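Local structure of 361aa long hypothetical D-aminopeptidase (Pyrococcus horikoshii, 2DRH) at residues I96-T101 with G202-S207; L102-A107 with V133-D138; A248-R253 with S309-A314. The protein has no established function but belongs to the S58 (DmpA) peptidase family and may therefore act as an aminopeptidase, removing residues from the amino end of peptides. All coordinates share one frame; numbering follows the deposited sequence.

Overall arrangement
Following the chain from the N terminus, strand 96-100 comes first, and contact 1 packs it against strand 198-207 of the other sheet, closing a loop of about a hundred residues. Inside that loop lies contact 2, a much shorter closure in which strand 132-136 returns beneath the first turn of helix 104-118. The two contacts touch, since strands 96-100 and 132-136 are neighbours in one sheet. Contact 3 follows both in series, joining the lead-in to helix 252-268 with helix 309-328. Contact 1 ties the two sheets together, whereas contacts 2 and 3, whose centres are about 28 Å apart, lie on opposite sides of the chain's centre.

Contact 1: I96-T101 with G202-S207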
loop_
_atom_site.group_PDB
_atom_site.type_symbol
_atom_site.label_atom_id
_atom_site.label_comp_id
_atom_site.label_asym_id
_atom_site.label_seq_id
_atom_site.Cartn_x
_atom_site.Cartn_y
_atom_site.Cartn_z
ATOM N N ILE A 96 7.217 22.750 -1.606
ATOM C CA ILE A 96 5.876 22.184 -1.647
ATOM C C ILE A 96 4.879 23.252 -2.051
ATOM O O ILE A 96 4.803 24.303 -1.432
ATOM C CB ILE A 96 5.496 21.614 -0.279
ATOM C CG1 ILE A 96 6.634 20.724 0.228
ATOM C CG2 ILE A 96 4.186 20.827 -0.387
ATOM C CD1 ILE A 96 6.442 20.220 1.642
ATOM N N ILE A 97 4.106 22.962 -3.088
ATOM C CA ILE A 97 3.146 23.911 -3.620
ATOM C C ILE A 97 1.708 23.456 -3.459
ATOM O O ILE A 97 1.369 22.291 -3.695
ATOM C CB ILE A 97 3.419 24.169 -5.131
ATOM C CG1 ILE A 97 4.874 24.611 -5.332
ATOM C CG2 ILE A 97 2.464 25.231 -5.669
ATOM C CD1 ILE A 97 5.191 25.964 -4.718
ATOM N N LEU A 98 0.866 24.399 -3.055
ATOM C CA LEU A 98 -0.548 24.146 -2.868
ATOM C C LEU A 98 -1.296 25.151 -3.731
ATOM O O LEU A 98 -0.874 26.303 -3.854
ATOM C CB LEU A 98 -0.931 24.332 -1.397
ATOM C CG LEU A 98 -0.036 23.614 -0.375
ATOM C CD1 LEU A 98 -0.617 23.783 1.023
ATOM C CD2 LEU A 98 0.080 22.149 -0.723
ATOM N N THR A 99 -2.387 24.704 -4.343
ATOM C CA THR A 99 -3.210 25.572 -5.173
ATOM C C THR A 99 -4.564 24.908 -5.414
ATOM O O THR A 99 -4.908 23.949 -4.730
ATOM C CB THR A 99 -2.529 25.888 -6.515
ATOM O OG1 THR A 99 -3.276 26.909 -7.184
ATOM C CG2 THR A 99 -2.436 24.641 -7.401
ATOM N N ASN A 100 -5.349 25.413 -6.361
ATOM C CA ASN A 100 -6.652 24.804 -6.598
ATOM C C ASN A 100 -6.530 23.590 -7.514
ATOM O O ASN A 100 -5.565 23.454 -8.275
ATOM C CB ASN A 100 -7.649 25.827 -7.168
ATOM C CG ASN A 100 -7.329 26.238 -8.590
ATOM O OD1 ASN A 100 -7.478 25.452 -9.528
ATOM N ND2 ASN A 100 -6.885 27.480 -8.761
ATOM N N THR A 101 -7.519 22.711 -7.437
ATOM C CA THR A 101 -7.521 21.483 -8.224
ATOM C C THR A 101 -7.144 21.619 -9.693
ATOM O O THR A 101 -6.279 20.889 -10.180
ATOM C CB THR A 101 -8.891 20.784 -8.157
ATOM O OG1 THR A 101 -9.323 20.726 -6.795
ATOM C CG2 THR A 101 -8.790 19.348 -8.712
ATOM N N GLY A 202 5.636 21.047 13.677
ATOM C CA GLY A 202 4.793 22.109 13.158
ATOM C C GLY A 202 3.794 21.620 12.123
ATOM O O GLY A 202 4.005 20.593 11.475
ATOM N N ALA A 203 2.704 22.360 11.953
ATOM C CA ALA A 203 1.692 21.969 10.983
ATOM C C ALA A 203 1.065 23.137 10.251
ATOM O O ALA A 203 0.789 24.177 10.835
ATOM C CB ALA A 203 0.597 21.154 11.663
ATOM N N LEU A 204 0.860 22.952 8.954
ATOM C CA LEU A 204 0.211 23.947 8.123
ATOM C C LEU A 204 -0.885 23.188 7.379
ATOM O O LEU A 204 -0.629 22.156 6.750
ATOM C CB LEU A 204 1.198 24.566 7.131
ATOM C CG LEU A 204 0.587 25.607 6.180
ATOM C CD1 LEU A 204 1.676 26.495 5.634
ATOM C CD2 LEU A 204 -0.162 24.919 5.030
ATOM N N VAL A 205 -2.111 23.683 7.459
ATOM C CA VAL A 205 -3.202 23.008 6.785
ATOM C C VAL A 205 -3.948 23.924 5.837
ATOM O O VAL A 205 -3.982 25.138 6.019
ATOM C CB VAL A 205 -4.221 22.433 7.796
ATOM C CG1 VAL A 205 -3.516 21.511 8.793
ATOM C CG2 VAL A 205 -4.938 23.573 8.512
ATOM N N LEU A 206 -4.538 23.314 4.817
ATOM C CA LEU A 206 -5.346 24.014 3.827
ATOM C C LEU A 206 -6.679 23.316 4.028
ATOM O O LEU A 206 -6.872 22.202 3.551
ATOM C CB LEU A 206 -4.811 23.759 2.409
ATOM C CG LEU A 206 -5.639 24.320 1.244
ATOM C CD1 LEU A 206 -5.790 25.819 1.402
ATOM C CD2 LEU A 206 -4.976 23.983 -0.085
ATOM N N SER A 207 -7.576 23.959 4.770
ATOM C CA SER A 207 -8.871 23.372 5.082
ATOM C C SER A 207 -9.936 23.705 4.059
ATOM O O SER A 207 -10.113 24.863 3.687
ATOM C CB SER A 207 -9.335 23.838 6.464
ATOM O OG SER A 207 -9.561 25.239 6.469
#
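Leu98 meets two leucines of the facing strand, Leu204 and Leu206, and these three side chains carry the contact. The methyl CD1 of Leu98 lies 4.2 Å from CD2 of Leu204, the two side chains sliding past each other in opposite directions. Nearer the backbone, CB of Leu98 receives the other partner, with CD2 of Leu206 at 4.3 Å. One leucine is thus touched at its end by one neighbour and at its root by the next.

Torsions explain this division. CG of Leu98 stands beside its own backbone N, and chi2 of -175° stretches CD1 out from the strand toward Leu204. Leu206 has CG opposite its backbone N (chi1 174°), and its CD2 is the branch that reaches across. The two backbones stay well apart: the closest CA atoms, those of Leu98 and Leu206, are 8.2 Å from each other, a spacing spanned by side chains.

Strand alternation sets which residues take part. Ile97 and Thr99 turn to the other face of their sheet, where both pack on Ala107 of helix 104-118, while Leu204 and Leu206 share one face of strand 198-207 and leave Val205 on the reverse. Leu98 is held in place by backbone hydrogen bonding to Thr53 and by side-chain packing on Ile55 and Leu134; Leu206 also rests on Cys136.

Leucine suits this interior because its branched end presents methyls in more than one direction and has no polar atom to satisfy. The chemistry is that of two sheets packed face to face close to the centre of the chain: dispersion forces and the exclusion of water join them here, without the directional bonds that hold strands together within each sheet.

Contact 2: L102-A107 with V133-D138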
loop_
_atom_site.group_PDB
_atom_site.type_symbol
_atom_site.label_atom_id
_atom_site.label_comp_id
_atom_site.label_asym_id
_atom_site.label_seq_id
_atom_site.Cartn_x
_atom_site.Cartn_y
_atom_site.Cartn_z
ATOM N N LEU A 102 -7.784 22.545 -10.402
ATOM C CA LEU A 102 -7.517 22.711 -11.825
ATOM C C LEU A 102 -6.263 23.492 -12.189
ATOM O O LEU A 102 -5.934 23.605 -13.367
ATOM C CB LEU A 102 -8.735 23.331 -12.512
ATOM C CG LEU A 102 -9.818 22.369 -13.028
ATOM C CD1 LEU A 102 -10.047 21.239 -12.058
ATOM C CD2 LEU A 102 -11.102 23.145 -13.264
ATOM N N SER A 103 -5.558 24.026 -11.194
ATOM C CA SER A 103 -4.321 24.773 -11.460
ATOM C C SER A 103 -3.060 23.936 -11.224
ATOM O O SER A 103 -1.944 24.454 -11.333
ATOM C CB SER A 103 -4.240 26.024 -10.577
ATOM O OG SER A 103 -5.211 26.996 -10.928
ATOM N N ILE A 104 -3.215 22.650 -10.913
ATOM C CA ILE A 104 -2.041 21.822 -10.649
ATOM C C ILE A 104 -1.068 21.777 -11.824
ATOM O O ILE A 104 0.151 21.719 -11.627
ATOM C CB ILE A 104 -2.413 20.370 -10.255
ATOM C CG1 ILE A 104 -3.171 19.684 -11.391
ATOM C CG2 ILE A 104 -3.221 20.378 -8.961
ATOM C CD1 ILE A 104 -3.289 18.179 -11.212
ATOM N N GLY A 105 -1.602 21.807 -13.040
ATOM C CA GLY A 105 -0.744 21.785 -14.207
ATOM C C GLY A 105 0.069 23.064 -14.265
ATOM O O GLY A 105 1.274 23.042 -14.532
ATOM N N THR A 106 -0.595 24.187 -14.003
ATOM C CA THR A 106 0.072 25.481 -14.023
ATOM C C THR A 106 1.132 25.523 -12.924
ATOM O O THR A 106 2.231 26.034 -13.127
ATOM C CB THR A 106 -0.923 26.627 -13.770
ATOM O OG1 THR A 106 -2.030 26.511 -14.674
ATOM C CG2 THR A 106 -0.239 27.976 -13.973
ATOM N N ALA A 107 0.784 24.983 -11.760
ATOM C CA ALA A 107 1.683 24.958 -10.613
ATOM C C ALA A 107 2.951 24.197 -10.960
ATOM O O ALA A 107 4.052 24.621 -10.621
ATOM C CB ALA A 107 0.986 24.317 -9.415
ATOM N N VAL A 133 3.087 18.945 -5.744
ATOM C CA VAL A 133 1.947 19.846 -5.771
ATOM C C VAL A 133 0.700 19.155 -5.236
ATOM O O VAL A 133 0.388 18.031 -5.637
ATOM C CB VAL A 133 1.657 20.297 -7.218
ATOM C CG1 VAL A 133 0.521 21.310 -7.242
ATOM C CG2 VAL A 133 2.918 20.875 -7.846
ATOM N N LEU A 134 -0.008 19.829 -4.333
ATOM C CA LEU A 134 -1.241 19.298 -3.757
ATOM C C LEU A 134 -2.345 20.348 -3.878
ATOM O O LEU A 134 -2.067 21.518 -4.149
ATOM C CB LEU A 134 -1.027 18.886 -2.300
ATOM C CG LEU A 134 -0.123 17.654 -2.158
ATOM C CD1 LEU A 134 1.306 18.107 -1.891
ATOM C CD2 LEU A 134 -0.618 16.765 -1.028
ATOM N N GLU A 135 -3.595 19.946 -3.673
ATOM C CA GLU A 135 -4.671 20.897 -3.860
ATOM C C GLU A 135 -5.990 20.642 -3.164
ATOM O O GLU A 135 -6.216 19.588 -2.573
ATOM C CB GLU A 135 -4.960 21.010 -5.353
ATOM C CG GLU A 135 -5.163 19.655 -6.042
ATOM C CD GLU A 135 -6.295 18.826 -5.440
ATOM O OE1 GLU A 135 -7.424 19.343 -5.313
ATOM O OE2 GLU A 135 -6.053 17.652 -5.095
ATOM N N CYS A 136 -6.862 21.640 -3.289
ATOM C CA CYS A 136 -8.224 21.613 -2.768
ATOM C C CYS A 136 -9.101 22.345 -3.802
ATOM O O CYS A 136 -8.620 23.209 -4.535
ATOM C CB CYS A 136 -8.285 22.282 -1.394
ATOM S SG CYS A 136 -7.646 21.216 -0.059
ATOM N N ASN A 137 -10.379 21.986 -3.879
ATOM C CA ASN A 137 -11.294 22.587 -4.855
ATOM C C ASN A 137 -11.974 23.843 -4.288
ATOM O O ASN A 137 -12.744 23.749 -3.338
ATOM C CB ASN A 137 -12.356 21.544 -5.237
ATOM C CG ASN A 137 -13.195 21.959 -6.431
ATOM O OD1 ASN A 137 -13.410 23.141 -6.676
ATOM N ND2 ASN A 137 -13.683 20.980 -7.171
ATOM N N ASP A 138 -11.695 25.013 -4.858
ATOM C CA ASP A 138 -12.315 26.247 -4.371
ATOM C C ASP A 138 -13.484 26.714 -5.244
ATOM O O ASP A 138 -13.905 27.867 -5.169
ATOM C CB ASP A 138 -11.273 27.374 -4.262
ATOM C CG ASP A 138 -10.388 27.483 -5.499
ATOM O OD1 ASP A 138 -10.787 26.975 -6.566
ATOM O OD2 ASP A 138 -9.293 28.088 -5.400
#
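Val133 opens the second segment by setting its CG1 methyl against the first turn of helix 104-118. With CG1 anti to the backbone N (chi1 -176°), that branch comes 3.7 Å from CB of Ala107 and 4.2 Å from CG2 of Ile104. Alanine suits the nearer position, since its single methyl lets the helix settle close over the strand; the turn itself is closed by the 2.8 Å bond from Ala107 N to Ser103 O.

Leu134 points to the other face of the sheet, so the next residue to meet the helix is Glu135. It does so with its aliphatic part: CG lies 3.6 Å from CG2 of Ile104, and CB is 4.1 Å from the same methyl. The two side chains cross at a slant. Chi1 of 51° sets CG of Glu135 between the backbone N and the carbonyl carbon, against that methyl, and a bend at chi2 (58°) turns the chain there. Buried as it is, the carboxylate is well supplied with donors: OE1 bonds to Thr101 OG1, and OE2 to both Ser78 OG and Lys79 N. Glutamate thus serves as an apolar support at its methylenes and an acceptor at its tip.

Cys136 packs on Ile241, on the same side as Leu134, after which the strand ends. Asn137 OD1 accepts from Ser139 N, the bond of an Asx turn, and Asp138 reaches Thr50 and Asn142.

The whole belongs to a beta-alpha-beta unit: strand 96-100 lies parallel beside strand 132-136, and the helix connecting them covers one face of their sheet. Ile104 also packs on Val108 of a second subunit.

Contact 3: A248-R253 with S309-A314; sequences APLTGR and SPLFKA
This is a small, wholly apolar contact between a loop and a helix, in which Leu311 near the start of helix 309-328 meets Ala248 and Leu250 of the segment leading from strand 240-246 into helix 252-268. Its centre lies about 18 Å from the centre of the chain.

Leu311 supplies both methyls. Its CD1 is 3.8 Å from CB of Ala248, and CD2 is 4.2 Å from that same CB, so the short alanine side chain faces the fork of the leucine. CD1 also approaches CD2 of Leu250, more loosely, at 4.4 Å. With CG beside the backbone N (chi1 -63°) and chi2 at 167°, Leu311 reaches outward from the helix far enough to bridge the 8.6 Å between Leu311 CA and Ala248 CA. Pro249, between the two loop residues, is turned away, which leaves Ala248 and Leu250 together on the helix side.

Polar bonds beside this patch hold the loop. Ala248 O accepts from Ser285 OG, and Thr251 stands at the N-cap of the following helix: its side chain caps a backbone N there, while its own N bonds to Gln254 OE1, a pairing consistent with a capping box. Threonine suits that place because its hydroxyl accepts from a first-turn N-H that has no carbonyl before it to bond.

Leu311 packs further on Val192 and Val201, so helix 309-328 also covers strands 184-193 and 198-207, and Phe312 makes a cation-pi contact with Arg261 of helix 252-268. Two helices laid side by side on the outer face of a sheet, whose other face meets a second sheet, fit the layered alpha-beta-beta-alpha sandwich of the DmpA/ArgJ clan.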
loop_
_atom_site.group_PDB
_atom_site.type_symbol
_atom_site.label_atom_id
_atom_site.label_comp_id
_atom_site.label_asym_id
_atom_site.label_seq_id
_atom_site.Cartn_x
_atom_site.Cartn_y
_atom_site.Cartn_z
ATOM N N ALA A 248 12.897 16.424 14.286
ATOM C CA ALA A 248 13.262 15.153 14.892
ATOM C C ALA A 248 13.801 14.221 13.808
ATOM O O ALA A 248 13.239 14.139 12.717
ATOM C CB ALA A 248 12.043 14.524 15.569
ATOM N N PRO A 249 14.914 13.522 14.086
ATOM C CA PRO A 249 15.490 12.603 13.098
ATOM C C PRO A 249 14.591 11.380 12.914
ATOM O O PRO A 249 14.321 10.650 13.866
ATOM C CB PRO A 249 16.846 12.251 13.707
ATOM C CG PRO A 249 16.568 12.299 15.176
ATOM C CD PRO A 249 15.746 13.571 15.302
ATOM N N LEU A 250 14.129 11.172 11.685
ATOM C CA LEU A 250 13.232 10.053 11.367
ATOM C C LEU A 250 13.432 9.562 9.938
ATOM O O LEU A 250 13.615 10.359 9.022
ATOM C CB LEU A 250 11.781 10.489 11.529
ATOM C CG LEU A 250 11.298 11.042 12.870
ATOM C CD1 LEU A 250 9.988 11.806 12.650
ATOM C CD2 LEU A 250 11.113 9.920 13.871
ATOM N N THR A 251 13.389 8.247 9.752
ATOM C CA THR A 251 13.552 7.658 8.431
ATOM C C THR A 251 12.254 7.844 7.636
ATOM O O THR A 251 11.250 8.309 8.179
ATOM C CB THR A 251 13.850 6.161 8.536
ATOM O OG1 THR A 251 12.677 5.468 8.992
ATOM C CG2 THR A 251 15.003 5.919 9.538
ATOM N N GLY A 252 12.287 7.497 6.355
ATOM C CA GLY A 252 11.107 7.625 5.516
ATOM C C GLY A 252 9.927 6.863 6.096
ATOM O O GLY A 252 8.831 7.406 6.222
ATOM N N ARG A 253 10.159 5.611 6.470
ATOM C CA ARG A 253 9.111 4.772 7.040
ATOM C C ARG A 253 8.440 5.448 8.223
ATOM O O ARG A 253 7.210 5.468 8.327
ATOM C CB ARG A 253 9.689 3.427 7.488
ATOM C CG ARG A 253 8.687 2.535 8.221
ATOM C CD ARG A 253 9.381 1.304 8.759
ATOM N NE ARG A 253 10.521 1.695 9.585
ATOM C CZ ARG A 253 10.414 2.172 10.818
ATOM N NH1 ARG A 253 9.217 2.310 11.373
ATOM N NH2 ARG A 253 11.501 2.518 11.493
ATOM N N SER A 309 6.185 8.133 20.367
ATOM C CA SER A 309 4.749 8.348 20.548
ATOM C C SER A 309 4.426 9.820 20.820
ATOM O O SER A 309 3.387 10.329 20.378
ATOM C CB SER A 309 4.210 7.450 21.663
ATOM O OG SER A 309 4.286 6.087 21.275
ATOM N N PRO A 310 5.313 10.529 21.552
ATOM C CA PRO A 310 5.056 11.942 21.824
ATOM C C PRO A 310 4.934 12.717 20.512
ATOM O O PRO A 310 4.122 13.637 20.401
ATOM C CB PRO A 310 6.280 12.357 22.637
ATOM C CG PRO A 310 6.576 11.125 23.411
ATOM C CD PRO A 310 6.456 10.052 22.356
ATOM N N LEU A 311 5.734 12.345 19.515
ATOM C CA LEU A 311 5.666 13.028 18.227
ATOM C C LEU A 311 4.331 12.708 17.525
ATOM O O LEU A 311 3.782 13.549 16.811
ATOM C CB LEU A 311 6.856 12.627 17.342
ATOM C CG LEU A 311 8.258 12.999 17.865
ATOM C CD1 LEU A 311 9.317 12.276 17.061
ATOM C CD2 LEU A 311 8.477 14.501 17.782
ATOM N N PHE A 312 3.811 11.500 17.724
ATOM C CA PHE A 312 2.526 11.133 17.118
ATOM C C PHE A 312 1.425 12.002 17.727
ATOM O O PHE A 312 0.550 12.506 17.022
ATOM C CB PHE A 312 2.185 9.662 17.380
ATOM C CG PHE A 312 3.028 8.678 16.613
ATOM C CD1 PHE A 312 3.922 9.097 15.636
ATOM C CD2 PHE A 312 2.901 7.311 16.859
ATOM C CE1 PHE A 312 4.675 8.171 14.913
ATOM C CE2 PHE A 312 3.646 6.382 16.145
ATOM C CZ PHE A 312 4.533 6.813 15.171
ATOM N N LYS A 313 1.470 12.174 19.045
ATOM C CA LYS A 313 0.470 12.989 19.728
ATOM C C LYS A 313 0.594 14.459 19.338
ATOM O O LYS A 313 -0.406 15.113 19.030
ATOM C CB LYS A 313 0.602 12.840 21.247
ATOM C CG LYS A 313 -0.160 13.901 22.035
ATOM C CD LYS A 313 -0.109 13.648 23.527
ATOM C CE LYS A 313 -0.908 12.412 23.885
ATOM N NZ LYS A 313 -2.309 12.559 23.421
ATOM N N ALA A 314 1.824 14.970 19.352
ATOM C CA ALA A 314 2.094 16.360 18.997
ATOM C C ALA A 314 1.601 16.657 17.578
ATOM O O ALA A 314 1.128 17.748 17.293
ATOM C CB ALA A 314 3.606 16.648 19.104
#